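Local coordinates for putative glycoside hydrolase (Bacteroides ovatus, PDB 4ONZ), which is a putative glycoside hydrolase with a five-bladed beta-propeller fold, its precise activity being unassigned, at residues T158-A163 with N216-Y221; A208-T213 with L230-Q235; A274-N279 with D301-A306. All blocks are in the same frame, centred on the assembly; numbering follows the deposited sequence. Where two conformers were deposited one is given.

Contact 1: residues T158-A163 with N216-Y221; sequences TKHGLA and NLIDWY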
ATOM      1  N   THR A 158       6.386 -16.242   3.041  1.00 17.11           N
ATOM      2  CA  THR A 158       6.816 -17.122   1.965  1.00 17.38           C
ATOM      3  C   THR A 158       6.645 -16.360   0.650  1.00 16.18           C
ATOM      4  O   THR A 158       5.547 -15.918   0.348  1.00 15.69           O
ATOM      5  CB  THR A 158       5.950 -18.402   1.923  1.00 17.93           C
ATOM      6  OG1 THR A 158       6.032 -19.069   3.184  1.00 19.09           O
ATOM      7  CG2 THR A 158       6.403 -19.350   0.819  1.00 19.08           C
ATOM      8  N   LYS A 159       7.727 -16.175  -0.110  1.00 16.43           N
ATOM      9  CA  LYS A 159       7.644 -15.480  -1.407  1.00 16.64           C
ATOM     10  C   LYS A 159       7.029 -16.442  -2.402  1.00 16.63           C
ATOM     11  O   LYS A 159       7.262 -17.637  -2.319  1.00 18.67           O
ATOM     12  CB  LYS A 159       9.028 -15.044  -1.904  1.00 17.50           C
ATOM     13  CG  LYS A 159       9.709 -14.012  -1.012  1.00 18.78           C
ATOM     14  CD  LYS A 159      11.133 -13.724  -1.451  1.00 20.92           C
ATOM     15  CE  LYS A 159      11.887 -12.885  -0.426  1.00 20.75           C
ATOM     16  NZ  LYS A 159      13.307 -12.677  -0.804  1.00 20.64           N
ATOM     17  N   HIS A 160       6.225 -15.931  -3.320  1.00 17.74           N
ATOM     18  CA  HIS A 160       5.637 -16.761  -4.369  1.00 18.74           C
ATOM     19  C   HIS A 160       5.995 -16.274  -5.773  1.00 19.45           C
ATOM     20  O   HIS A 160       5.538 -16.840  -6.758  1.00 21.45           O
ATOM     21  CB  HIS A 160       4.131 -16.852  -4.195  1.00 18.04           C
ATOM     22  CG  HIS A 160       3.728 -17.600  -2.972  1.00 19.52           C
ATOM     23  ND1 HIS A 160       3.661 -18.977  -2.933  1.00 21.25           N
ATOM     24  CD2 HIS A 160       3.377 -17.169  -1.740  1.00 19.64           C
ATOM     25  CE1 HIS A 160       3.300 -19.361  -1.724  1.00 21.59           C
ATOM     26  NE2 HIS A 160       3.117 -18.283  -0.983  1.00 22.06           N
ATOM     27  N   GLY A 161       6.841 -15.254  -5.854  1.00 19.83           N
ATOM     28  CA  GLY A 161       7.309 -14.736  -7.132  1.00 18.83           C
ATOM     29  C   GLY A 161       6.507 -13.543  -7.610  1.00 17.93           C
ATOM     30  O   GLY A 161       5.808 -12.906  -6.836  1.00 17.01           O
ATOM     31  N   LEU A 162       6.605 -13.244  -8.897  1.00 16.81           N
ATOM     32  CA  LEU A 162       5.921 -12.068  -9.446  1.00 16.96           C
ATOM     33  C   LEU A 162       4.436 -12.301  -9.656  1.00 15.63           C
ATOM     34  O   LEU A 162       4.027 -13.368 -10.088  1.00 14.23           O
ATOM     35  CB  LEU A 162       6.558 -11.658 -10.774  1.00 17.80           C
ATOM     36  CG  LEU A 162       8.052 -11.368 -10.679  1.00 20.10           C
ATOM     37  CD1 LEU A 162       8.571 -10.955 -12.043  1.00 23.13           C
ATOM     38  CD2 LEU A 162       8.328 -10.296  -9.631  1.00 21.06           C
ATOM     39  N   ALA A 163       3.636 -11.281  -9.356  1.00 14.32           N
ATOM     40  CA  ALA A 163       2.194 -11.353  -9.553  1.00 14.90           C
ATOM     41  C   ALA A 163       1.813 -11.649 -11.011  1.00 14.65           C
ATOM     42  O   ALA A 163       0.833 -12.344 -11.268  1.00 14.42           O
ATOM     43  CB  ALA A 163       1.562 -10.061  -9.102  1.00 14.62           C
ATOM     44  N   ASN A 216      -6.232 -17.701  -7.272  1.00 26.54           N
ATOM     45  CA  ASN A 216      -5.508 -18.138  -6.081  1.00 23.60           C
ATOM     46  C   ASN A 216      -4.755 -17.074  -5.266  1.00 22.89           C
ATOM     47  O   ASN A 216      -4.032 -17.414  -4.332  1.00 21.63           O
ATOM     48  CB  ASN A 216      -4.515 -19.226  -6.513  1.00 24.67           C
ATOM     49  CG  ASN A 216      -3.477 -18.714  -7.498  1.00 23.18           C
ATOM     50  OD1 ASN A 216      -3.360 -17.511  -7.724  1.00 21.80           O
ATOM     51  ND2 ASN A 216      -2.722 -19.621  -8.090  1.00 22.41           N
ATOM     52  N   LEU A 217      -4.918 -15.801  -5.620  1.00 21.03           N
ATOM     53  CA  LEU A 217      -4.238 -14.679  -4.947  1.00 20.62           C
ATOM     54  C   LEU A 217      -2.722 -14.597  -5.192  1.00 20.04           C
ATOM     55  O   LEU A 217      -2.076 -13.665  -4.714  1.00 19.56           O
ATOM     56  CB  LEU A 217      -4.555 -14.666  -3.442  1.00 21.03           C
ATOM     57  CG  LEU A 217      -6.027 -14.413  -3.078  1.00 20.44           C
ATOM     58  CD1 LEU A 217      -6.377 -14.898  -1.676  1.00 20.75           C
ATOM     59  CD2 LEU A 217      -6.385 -12.939  -3.223  1.00 21.87           C
ATOM     60  N   ILE A 218      -2.174 -15.526  -5.975  1.00 21.16           N
ATOM     61  CA  ILE A 218      -0.740 -15.598  -6.257  1.00 22.75           C
ATOM     62  C   ILE A 218      -0.450 -15.230  -7.714  1.00 21.44           C
ATOM     63  O   ILE A 218       0.427 -14.408  -8.000  1.00 21.14           O
ATOM     64  CB  ILE A 218      -0.203 -17.023  -5.978  1.00 27.16           C
ATOM     65  CG1 ILE A 218      -0.581 -17.492  -4.563  1.00 29.57           C
ATOM     66  CG2 ILE A 218       1.300 -17.092  -6.172  1.00 28.00           C
ATOM     67  CD1 ILE A 218      -0.099 -16.594  -3.450  1.00 30.52           C
ATOM     68  N   ASP A 219      -1.171 -15.863  -8.634  1.00 20.54           N
ATOM     69  CA  ASP A 219      -1.010 -15.598 -10.062  1.00 20.57           C
ATOM     70  C   ASP A 219      -2.117 -14.628 -10.485  1.00 18.48           C
ATOM     71  O   ASP A 219      -3.295 -14.962 -10.428  1.00 19.27           O
ATOM     72  CB  ASP A 219      -1.087 -16.901 -10.859  1.00 21.96           C
ATOM     73  CG  ASP A 219       0.004 -17.883 -10.469  1.00 24.84           C
ATOM     74  OD1 ASP A 219       1.204 -17.542 -10.589  1.00 21.89           O
ATOM     75  OD2 ASP A 219      -0.338 -19.001 -10.043  1.00 24.92           O
ATOM     76  N   TRP A 220      -1.724 -13.425 -10.895  1.00 15.76           N
ATOM     77  CA  TRP A 220      -2.670 -12.385 -11.264  1.00 15.01           C
ATOM     78  C   TRP A 220      -2.679 -12.132 -12.762  1.00 15.53           C
ATOM     79  O   TRP A 220      -1.629 -12.178 -13.425  1.00 15.35           O
ATOM     80  CB  TRP A 220      -2.352 -11.091 -10.501  1.00 15.38           C
ATOM     81  CG  TRP A 220      -2.612 -11.201  -9.028  1.00 14.80           C
ATOM     82  CD1 TRP A 220      -1.753 -11.659  -8.082  1.00 16.78           C
ATOM     83  CD2 TRP A 220      -3.831 -10.882  -8.344  1.00 14.67           C
ATOM     84  NE1 TRP A 220      -2.347 -11.617  -6.846  1.00 16.24           N
ATOM     85  CE2 TRP A 220      -3.625 -11.146  -6.981  1.00 15.39           C
ATOM     86  CE3 TRP A 220      -5.075 -10.386  -8.757  1.00 15.24           C
ATOM     87  CZ2 TRP A 220      -4.617 -10.948  -6.019  1.00 16.28           C
ATOM     88  CZ3 TRP A 220      -6.060 -10.179  -7.801  1.00 16.18           C
ATOM     89  CH2 TRP A 220      -5.821 -10.448  -6.444  1.00 16.63           C
ATOM     90  N   TYR A 221      -3.871 -11.820 -13.268  1.00 16.55           N
ATOM     91  CA  TYR A 221      -4.128 -11.613 -14.694  1.00 17.41           C
ATOM     92  C   TYR A 221      -4.587 -10.181 -14.947  1.00 17.30           C
ATOM     93  O   TYR A 221      -5.729  -9.848 -14.651  1.00 15.54           O
ATOM     94  CB  TYR A 221      -5.186 -12.626 -15.168  1.00 19.61           C
ATOM     95  CG  TYR A 221      -4.636 -14.034 -15.174  1.00 21.19           C
ATOM     96  CD1 TYR A 221      -4.466 -14.734 -13.989  1.00 22.94           C
ATOM     97  CD2 TYR A 221      -4.239 -14.645 -16.360  1.00 22.87           C
ATOM     98  CE1 TYR A 221      -3.925 -16.007 -13.982  1.00 25.51           C
ATOM     99  CE2 TYR A 221      -3.705 -15.920 -16.365  1.00 24.21           C
ATOM    100  CZ  TYR A 221      -3.557 -16.600 -15.172  1.00 27.00           C
ATOM    101  OH  TYR A 221      -3.019 -17.868 -15.153  1.00 28.69           O
TER
HETATM  102  O   HOH W   1       3.245 -14.848  -7.162  1.00 26.02           O
HETATM  103  O   HOH W   2       2.179 -15.224 -11.816  1.00 20.50           O

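Contact 2: residues A208-T213 with L230-Q235; sequences AIYAAT and LMKIIQ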
ATOM      1  N   ALA A 208      -1.184   4.905 -13.632  1.00 19.90           N
ATOM      2  CA  ALA A 208      -2.596   4.783 -13.922  1.00 18.80           C
ATOM      3  C   ALA A 208      -3.111   3.726 -12.970  1.00 18.72           C
ATOM      4  O   ALA A 208      -2.325   2.989 -12.390  1.00 18.27           O
ATOM      5  CB  ALA A 208      -2.811   4.339 -15.350  1.00 20.00           C
ATOM      6  N   ILE A 209      -4.421   3.653 -12.807  1.00 18.79           N
ATOM      7  CA  ILE A 209      -5.015   2.605 -12.003  1.00 18.30           C
ATOM      8  C   ILE A 209      -5.530   1.549 -12.976  1.00 18.44           C
ATOM      9  O   ILE A 209      -6.389   1.828 -13.820  1.00 18.10           O
ATOM     10  CB  ILE A 209      -6.178   3.101 -11.131  1.00 20.44           C
ATOM     11  CG1 ILE A 209      -5.724   4.213 -10.177  1.00 20.96           C
ATOM     12  CG2 ILE A 209      -6.809   1.935 -10.366  1.00 20.21           C
ATOM     13  CD1 ILE A 209      -4.748   3.799  -9.104  1.00 21.93           C
ATOM     14  N   TYR A 210      -4.979   0.348 -12.846  1.00 16.78           N
ATOM     15  CA  TYR A 210      -5.364  -0.810 -13.623  1.00 16.57           C
ATOM     16  C   TYR A 210      -6.045  -1.809 -12.699  1.00 16.74           C
ATOM     17  O   TYR A 210      -6.233  -1.541 -11.507  1.00 17.10           O
ATOM     18  CB  TYR A 210      -4.134  -1.492 -14.205  1.00 17.07           C
ATOM     19  CG  TYR A 210      -3.232  -0.617 -15.041  1.00 17.81           C
ATOM     20  CD1 TYR A 210      -3.513  -0.379 -16.373  1.00 17.54           C
ATOM     21  CD2 TYR A 210      -2.066  -0.078 -14.515  1.00 18.66           C
ATOM     22  CE1 TYR A 210      -2.682   0.399 -17.157  1.00 18.41           C
ATOM     23  CE2 TYR A 210      -1.224   0.700 -15.299  1.00 18.52           C
ATOM     24  CZ  TYR A 210      -1.540   0.928 -16.622  1.00 19.55           C
ATOM     25  OH  TYR A 210      -0.716   1.705 -17.423  1.00 21.78           O
ATOM     26  N   ALA A 211      -6.385  -2.970 -13.249  1.00 16.55           N
ATOM     27  CA  ALA A 211      -7.006  -4.036 -12.492  1.00 16.59           C
ATOM     28  C   ALA A 211      -6.428  -5.388 -12.887  1.00 16.52           C
ATOM     29  O   ALA A 211      -5.786  -5.530 -13.936  1.00 18.44           O
ATOM     30  CB  ALA A 211      -8.510  -4.024 -12.688  1.00 16.73           C
ATOM     31  N   ALA A 212      -6.603  -6.363 -12.008  1.00 15.30           N
ATOM     32  CA  ALA A 212      -6.175  -7.729 -12.274  1.00 16.00           C
ATOM     33  C   ALA A 212      -7.055  -8.682 -11.490  1.00 18.37           C
ATOM     34  O   ALA A 212      -7.568  -8.322 -10.433  1.00 18.08           O
ATOM     35  CB  ALA A 212      -4.724  -7.929 -11.902  1.00 14.71           C
ATOM     36  N   THR A 213      -7.237  -9.890 -12.025  1.00 18.35           N
ATOM     37  CA  THR A 213      -8.032 -10.911 -11.366  1.00 19.80           C
ATOM     38  C   THR A 213      -7.143 -12.120 -11.055  1.00 18.71           C
ATOM     39  O   THR A 213      -6.059 -12.255 -11.622  1.00 18.33           O
ATOM     40  CB  THR A 213      -9.225 -11.327 -12.240  1.00 19.94           C
ATOM     41  OG1 THR A 213      -8.747 -11.948 -13.431  1.00 21.18           O
ATOM     42  CG2 THR A 213     -10.087 -10.117 -12.604  1.00 20.52           C
ATOM     43  N   LEU A 230      -3.354  -2.926 -21.643  1.00 22.19           N
ATOM     44  CA  LEU A 230      -3.750  -2.784 -20.238  1.00 21.59           C
ATOM     45  C   LEU A 230      -4.858  -1.748 -20.154  1.00 22.04           C
ATOM     46  O   LEU A 230      -4.710  -0.630 -20.663  1.00 22.16           O
ATOM     47  CB  LEU A 230      -2.565  -2.332 -19.391  1.00 20.65           C
ATOM     48  CG  LEU A 230      -1.406  -3.317 -19.284  1.00 20.99           C
ATOM     49  CD1 LEU A 230      -0.180  -2.646 -18.678  1.00 20.54           C
ATOM     50  CD2 LEU A 230      -1.847  -4.528 -18.475  1.00 21.47           C
HETATM   51  N   MSE A 231      -5.960  -2.108 -19.500  1.00 21.79           N
HETATM   52  CA  MSE A 231      -7.094  -1.209 -19.372  0.60 23.53           C
HETATM   53  C   MSE A 231      -6.928  -0.258 -18.217  1.00 24.32           C
HETATM   54  O   MSE A 231      -6.863  -0.683 -17.060  1.00 22.39           O
HETATM   55  CB  MSE A 231      -8.359  -2.025 -19.133  0.60 26.20           C
HETATM   56  CG  MSE A 231      -9.551  -1.080 -19.040  0.60 29.48           C
HETATM   57 SE   MSE A 231     -11.211  -2.104 -18.851  0.45 32.52          SE
HETATM   58  CE  MSE A 231     -10.955  -2.610 -16.978  0.60 29.96           C
ATOM     59  N   LYS A 232      -6.889   1.042 -18.513  1.00 22.46           N
ATOM     60  CA  LYS A 232      -6.756   2.063 -17.473  1.00 22.82           C
ATOM     61  C   LYS A 232      -8.132   2.471 -16.981  1.00 22.24           C
ATOM     62  O   LYS A 232      -9.015   2.794 -17.780  1.00 22.45           O
ATOM     63  CB  LYS A 232      -6.032   3.300 -17.998  1.00 23.79           C
ATOM     64  CG  LYS A 232      -4.612   3.044 -18.443  1.00 27.47           C
ATOM     65  CD  LYS A 232      -3.991   4.289 -19.043  1.00 27.33           C
ATOM     66  CE  LYS A 232      -2.568   3.991 -19.473  1.00 31.84           C
ATOM     67  NZ  LYS A 232      -1.876   5.193 -20.001  1.00 33.52           N
ATOM     68  N   ILE A 233      -8.304   2.459 -15.664  1.00 21.40           N
ATOM     69  CA  ILE A 233      -9.546   2.865 -15.030  1.00 21.97           C
ATOM     70  C   ILE A 233      -9.545   4.378 -14.825  1.00 21.62           C
ATOM     71  O   ILE A 233     -10.537   5.036 -15.109  1.00 20.37           O
ATOM     72  CB  ILE A 233      -9.750   2.112 -13.712  1.00 24.42           C
ATOM     73  CG1 ILE A 233      -9.827   0.610 -14.027  1.00 25.72           C
ATOM     74  CG2 ILE A 233     -11.015   2.601 -13.025  1.00 24.75           C
ATOM     75  CD1 ILE A 233      -9.998  -0.276 -12.817  1.00 29.73           C
ATOM     76  N   ILE A 234      -8.452   4.901 -14.267  1.00 19.64           N
ATOM     77  CA  ILE A 234      -8.215   6.342 -14.192  1.00 20.69           C
ATOM     78  C   ILE A 234      -6.744   6.599 -14.469  1.00 19.71           C
ATOM     79  O   ILE A 234      -5.917   5.675 -14.448  1.00 18.15           O
ATOM     80  CB  ILE A 234      -8.600   7.004 -12.855  1.00 20.03           C
ATOM     81  CG1 ILE A 234      -7.837   6.387 -11.674  1.00 20.52           C
ATOM     82  CG2 ILE A 234     -10.109   6.933 -12.660  1.00 21.10           C
ATOM     83  CD1 ILE A 234      -7.865   7.267 -10.448  1.00 21.28           C
ATOM     84  N   GLN A 235      -6.440   7.856 -14.762  1.00 21.10           N
ATOM     85  CA  GLN A 235      -5.081   8.286 -15.019  1.00 20.73           C
ATOM     86  C   GLN A 235      -4.927   9.725 -14.538  1.00 19.82           C
ATOM     87  O   GLN A 235      -5.898  10.338 -14.086  1.00 20.57           O
ATOM     88  CB  GLN A 235      -4.711   8.093 -16.495  1.00 24.19           C
ATOM     89  CG  GLN A 235      -5.670   8.713 -17.486  1.00 27.80           C
ATOM     90  CD  GLN A 235      -5.492   8.118 -18.867  1.00 33.08           C
ATOM     91  OE1 GLN A 235      -6.324   7.343 -19.320  1.00 33.84           O
ATOM     92  NE2 GLN A 235      -4.374   8.425 -19.513  1.00 34.25           N
TER
HETATM   93  O   HOH W   3      -6.398  -3.239 -16.201  1.00 20.71           O

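Contact 3: residues A274-N279 with D301-A306; sequences ANYPGN and DKPFFA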
ATOM      1  N   ALA A 274      -2.042  24.166  -7.711  1.00 21.02           N
ATOM      2  CA  ALA A 274      -1.235  25.107  -6.935  1.00 20.63           C
ATOM      3  C   ALA A 274      -1.564  25.121  -5.438  1.00 20.48           C
ATOM      4  O   ALA A 274      -0.797  25.650  -4.656  1.00 20.44           O
ATOM      5  CB  ALA A 274      -1.376  26.505  -7.506  1.00 21.47           C
ATOM      6  N   ASN A 275      -2.715  24.583  -5.043  1.00 22.15           N
ATOM      7  CA  ASN A 275      -3.079  24.528  -3.623  1.00 22.97           C
ATOM      8  C   ASN A 275      -2.253  23.509  -2.837  1.00 23.78           C
ATOM      9  O   ASN A 275      -2.279  23.505  -1.601  1.00 24.70           O
ATOM     10  CB  ASN A 275      -4.559  24.197  -3.478  1.00 25.86           C
ATOM     11  CG  ASN A 275      -5.457  25.348  -3.875  1.00 26.50           C
ATOM     12  OD1 ASN A 275      -5.633  26.288  -3.108  1.00 28.77           O
ATOM     13  ND2 ASN A 275      -6.049  25.270  -5.059  1.00 26.66           N
ATOM     14  N   TYR A 276      -1.524  22.648  -3.551  1.00 22.47           N
ATOM     15  CA  TYR A 276      -0.717  21.599  -2.926  1.00 20.07           C
ATOM     16  C   TYR A 276       0.729  21.679  -3.408  1.00 19.49           C
ATOM     17  O   TYR A 276       1.002  22.212  -4.484  1.00 19.78           O
ATOM     18  CB  TYR A 276      -1.360  20.228  -3.208  1.00 19.02           C
ATOM     19  CG  TYR A 276      -2.784  20.243  -2.755  1.00 19.65           C
ATOM     20  CD1 TYR A 276      -3.097  20.143  -1.400  1.00 20.43           C
ATOM     21  CD2 TYR A 276      -3.815  20.451  -3.655  1.00 20.70           C
ATOM     22  CE1 TYR A 276      -4.409  20.229  -0.965  1.00 22.01           C
ATOM     23  CE2 TYR A 276      -5.128  20.523  -3.230  1.00 22.76           C
ATOM     24  CZ  TYR A 276      -5.414  20.415  -1.886  1.00 22.16           C
ATOM     25  OH  TYR A 276      -6.715  20.504  -1.476  1.00 27.13           O
ATOM     26  N   PRO A 277       1.670  21.156  -2.615  1.00 21.72           N
ATOM     27  CA  PRO A 277       3.071  21.278  -3.002  1.00 22.32           C
ATOM     28  C   PRO A 277       3.420  20.521  -4.279  1.00 20.97           C
ATOM     29  O   PRO A 277       2.842  19.471  -4.551  1.00 19.31           O
ATOM     30  CB  PRO A 277       3.822  20.673  -1.812  1.00 23.93           C
ATOM     31  CG  PRO A 277       2.830  20.602  -0.700  1.00 24.59           C
ATOM     32  CD  PRO A 277       1.513  20.413  -1.357  1.00 24.58           C
ATOM     33  N   GLY A 278       4.337  21.076  -5.061  1.00 21.27           N
ATOM     34  CA  GLY A 278       4.806  20.421  -6.281  1.00 22.11           C
ATOM     35  C   GLY A 278       5.607  19.186  -5.900  1.00 20.66           C
ATOM     36  O   GLY A 278       6.314  19.200  -4.894  1.00 18.73           O
ATOM     37  N   ASN A 279       5.484  18.126  -6.699  1.00 22.45           N
ATOM     38  CA  ASN A 279       6.145  16.824  -6.463  1.00 24.37           C
ATOM     39  C   ASN A 279       5.751  16.083  -5.172  1.00 26.82           C
ATOM     40  O   ASN A 279       6.351  15.077  -4.822  1.00 31.85           O
ATOM     41  CB  ASN A 279       7.666  16.937  -6.576  1.00 27.07           C
ATOM     42  CG  ASN A 279       8.117  17.228  -7.993  1.00 31.29           C
ATOM     43  OD1 ASN A 279       7.505  16.775  -8.967  1.00 30.23           O
ATOM     44  ND2 ASN A 279       9.203  17.971  -8.117  1.00 35.37           N
ATOM     45  N   ASP A 301     -12.143  15.672  -6.406  1.00 25.11           N
ATOM     46  CA  ASP A 301     -11.413  16.701  -7.133  1.00 26.69           C
ATOM     47  C   ASP A 301     -10.215  17.176  -6.332  1.00 25.09           C
ATOM     48  O   ASP A 301      -9.186  17.510  -6.904  1.00 25.23           O
ATOM     49  CB  ASP A 301     -12.305  17.915  -7.415  1.00 30.33           C
ATOM     50  CG  ASP A 301     -13.284  17.671  -8.530  1.00 35.21           C
ATOM     51  OD1 ASP A 301     -13.021  16.797  -9.374  1.00 37.12           O
ATOM     52  OD2 ASP A 301     -14.305  18.379  -8.580  1.00 45.56           O
ATOM     53  N   LYS A 302     -10.392  17.244  -5.017  1.00 23.71           N
ATOM     54  CA  LYS A 302      -9.373  17.691  -4.083  1.00 25.18           C
ATOM     55  C   LYS A 302      -9.011  16.532  -3.177  1.00 23.22           C
ATOM     56  O   LYS A 302      -9.867  15.688  -2.880  1.00 22.28           O
ATOM     57  CB  LYS A 302      -9.920  18.837  -3.222  1.00 27.36           C
ATOM     58  CG  LYS A 302     -10.295  20.099  -3.990  1.00 30.02           C
ATOM     59  CD  LYS A 302      -9.075  20.792  -4.559  1.00 31.84           C
ATOM     60  CE  LYS A 302      -9.430  22.121  -5.215  1.00 35.44           C
ATOM     61  NZ  LYS A 302      -8.198  22.874  -5.592  1.00 34.94           N
ATOM     62  N   PRO A 303      -7.756  16.490  -2.708  1.00 22.00           N
ATOM     63  CA  PRO A 303      -7.387  15.380  -1.843  1.00 20.05           C
ATOM     64  C   PRO A 303      -8.113  15.442  -0.497  1.00 20.94           C
ATOM     65  O   PRO A 303      -8.477  16.525  -0.039  1.00 20.25           O
ATOM     66  CB  PRO A 303      -5.865  15.542  -1.685  1.00 20.98           C
ATOM     67  CG  PRO A 303      -5.577  16.973  -1.960  1.00 21.35           C
ATOM     68  CD  PRO A 303      -6.682  17.494  -2.836  1.00 21.56           C
ATOM     69  N   PHE A 304      -8.382  14.284   0.096  1.00 20.01           N
ATOM     70  CA  PHE A 304      -9.043  14.242   1.399  1.00 21.45           C
ATOM     71  C   PHE A 304      -7.994  14.260   2.510  1.00 23.54           C
ATOM     72  O   PHE A 304      -8.315  14.486   3.673  1.00 25.68           O
ATOM     73  CB  PHE A 304      -9.943  13.008   1.524  1.00 21.14           C
ATOM     74  CG  PHE A 304      -9.198  11.721   1.774  1.00 18.64           C
ATOM     75  CD1 PHE A 304      -8.695  10.974   0.725  1.00 18.69           C
ATOM     76  CD2 PHE A 304      -9.030  11.247   3.065  1.00 18.58           C
ATOM     77  CE1 PHE A 304      -8.023   9.786   0.963  1.00 18.68           C
ATOM     78  CE2 PHE A 304      -8.349  10.071   3.306  1.00 19.78           C
ATOM     79  CZ  PHE A 304      -7.853   9.333   2.258  1.00 18.30           C
ATOM     80  N   PHE A 305      -6.739  14.011   2.154  1.00 21.38           N
ATOM     81  CA  PHE A 305      -5.662  13.981   3.141  1.00 23.01           C
ATOM     82  C   PHE A 305      -4.396  14.519   2.479  1.00 21.62           C
ATOM     83  O   PHE A 305      -3.977  14.015   1.443  1.00 20.13           O
ATOM     84  CB  PHE A 305      -5.469  12.550   3.657  1.00 21.96           C
ATOM     85  CG  PHE A 305      -4.746  12.472   4.973  1.00 21.30           C
ATOM     86  CD1 PHE A 305      -5.440  12.639   6.170  1.00 22.67           C
ATOM     87  CD2 PHE A 305      -3.390  12.228   5.023  1.00 20.73           C
ATOM     88  CE1 PHE A 305      -4.786  12.574   7.395  1.00 22.22           C
ATOM     89  CE2 PHE A 305      -2.723  12.159   6.244  1.00 21.26           C
ATOM     90  CZ  PHE A 305      -3.424  12.334   7.429  1.00 22.93           C
ATOM     91  N   ALA A 306      -3.813  15.565   3.059  1.00 21.84           N
ATOM     92  CA  ALA A 306      -2.641  16.217   2.473  1.00 21.64           C
ATOM     93  C   ALA A 306      -1.632  16.614   3.550  1.00 21.20           C
ATOM     94  O   ALA A 306      -1.955  16.595   4.729  1.00 22.07           O
ATOM     95  CB  ALA A 306      -3.087  17.430   1.684  1.00 24.17           C
TER
HETATM   96  O   HOH W   4      -7.902  23.443  -2.903  1.00 48.00           O

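Contact 1: residues T158-A163 with N216-Y221
Ile-218 leans on His-160 where two neighbouring sheets of the five-bladed beta-propeller meet. Strand 158-162 is an outermost strand of a four-stranded antiparallel sheet, and 216-221 runs through the turn between strands 210-214 and 221-222 of the next sheet and into the second. The side chain of Ile-218 forks at CB, and both branches serve the contact. CG2, anti to the backbone N, lies 3.5 Å from His-160 CB and also reaches CG of that ring. CG1 takes the other branch, and a chi2 of -57° swings CD1 over the imidazole. CD1 of Ile-218 stands 4.2 Å from the centroid of the His-160 ring, a CH-pi contact displaced toward the rim. The imidazole is tethered, NE2 of His-160 bonding to Thr-150 OG1 on strand 144-151, and Ile-218 also packs on Thr-150 and Val-148.

The turn that presents Ile-218 is folded round Asn-216, whose OD1 accepts from the backbone N of both Ile-218 and Asp-219 in an Asx turn and Asx motif. Its ND2 gives a nearly straight bond to Asp-219 OD2 (3.1 Å), met on the anti side, 31° out of the carboxylate plane. Two waters bridge the segments, each with more acceptors near than protons: one within bonding distance of Ile-218 O and, more weakly, His-160 O, the other of Asp-219 OD1 and Leu-162 O. Beyond the strand, Ala-163 CB touches Trp-220 CD1 at 3.8 Å. The direct hydrogen bond between the segments closes this end, Trp-220 N reaching Ala-163 O at 2.8 Å in the carbonyl plane.

Contact 2: residues A208-T213 with L230-Q235
Ile-209 exchanges two backbone hydrogen bonds with 230-235: its N donates to Ile-234 O (3.0 Å) and its O receives Ile-233 N (2.7 Å), the latter nearly along the C=O axis. Ile-234 N is buried here without a partner in the model. The side chains of Ile-209 and Ile-234 run together in the same direction, their CG1 atoms only 3.4 Å apart, tighter than ordinary carbon packing. Ile-234 makes this approach with CG1 set between its backbone N and carbonyl carbon (chi1 59°).

Tyr-210 meets three residues in a row. Leu-230 crosses it at about a right angle, with CB 3.5 Å from Tyr-210 CE1 and CD1 over one face. Met-231 O comes to the ring edge, and Lys-232 runs alongside, its extended chain carrying CE toward the tyrosine OH while CG also touches Ala-208 CB. Ile-233 CD1 packs on Ala-211 CB (4.0 Å), and a water accepts from Ala-211 N and can donate to O of Met-231, a selenomethionine.

In the second shell, Trp-204 of strand 200-204 stacks on Tyr-210, and Val-223 pairs with both backbones, at Ala-211 and Met-231. The linker 230-235, on its way from strand 221-222 to strand 245-255 of the beta-propeller, lies along residues 208-211, which lead into strand 210-214, with Ile-209 packed on strand 245-255 and Ile-233 and Ile-234 on Val-296 of strand 296-299.

Contact 3: residues A274-N279 with D301-A306
Tyr-276 and Pro-303 meet ring against ring, joining two surface loops of the beta-propeller: loop 274-279 leads into strand 281-288, while loop 301-306 follows strand 296-299. With chi1 at -55° the phenol points across to the second loop, approaching the proline from the opposite direction. Pro-303 CG sits 3.7 Å from the Tyr-276 ring centroid and 21° off its normal, a CH-pi contact over one face. Pro-303 CD completes the contact 3.3 Å from Tyr-276 CZ. On the other face lies Asn-275 CB, so the ring is sandwiched, while Ala-306 CB approaches CE1 obliquely.

Pro-303 and Ala-306 also rest on Cys-282, and between them Phe-304 and Phe-305 face Ala-283 in a classic beta bulge.

Lys-302 bends at chi2 (-68°) and is extended beyond, bringing CD to the edge of the tyrosine ring. Its ammonium forms a salt bridge with Asp-273, whose other carboxylate oxygen takes the backbone N of Asn-275. Asn-275 ND2 is close by, but both nitrogens are donors and do not bond. Lys-302 NZ also gives a hydrogen bond of 2.8 Å to a water oxygen that lies 3.5 Å from Tyr-276 OH, a weak link.

Overall arrangement
Contacts 1 and 2 share strand 210-214 and its surroundings and touch each other: Tyr-221 N probably bonds to Thr-213 O, and the Trp-220 ring packs against Ala-212 and Thr-213. Contact 1 joins neighbouring sheets, whereas contact 2 sets linker 230-235 against strand 210-214, beside strands 245-255 and 296-299. Both are partly buried, with backbone hydrogen bonds (one in contact 1, two in contact 2) and bridging water; packing is against an imidazole in contact 1, largely aliphatic and round a tyrosine in contact 2. Contact 3, on the surface, lacks direct hydrogen bonds between its segments and relies on a proline-tyrosine CH-pi contact. Its centre lies about 34 Å from that of contact 1, across the chain's centre.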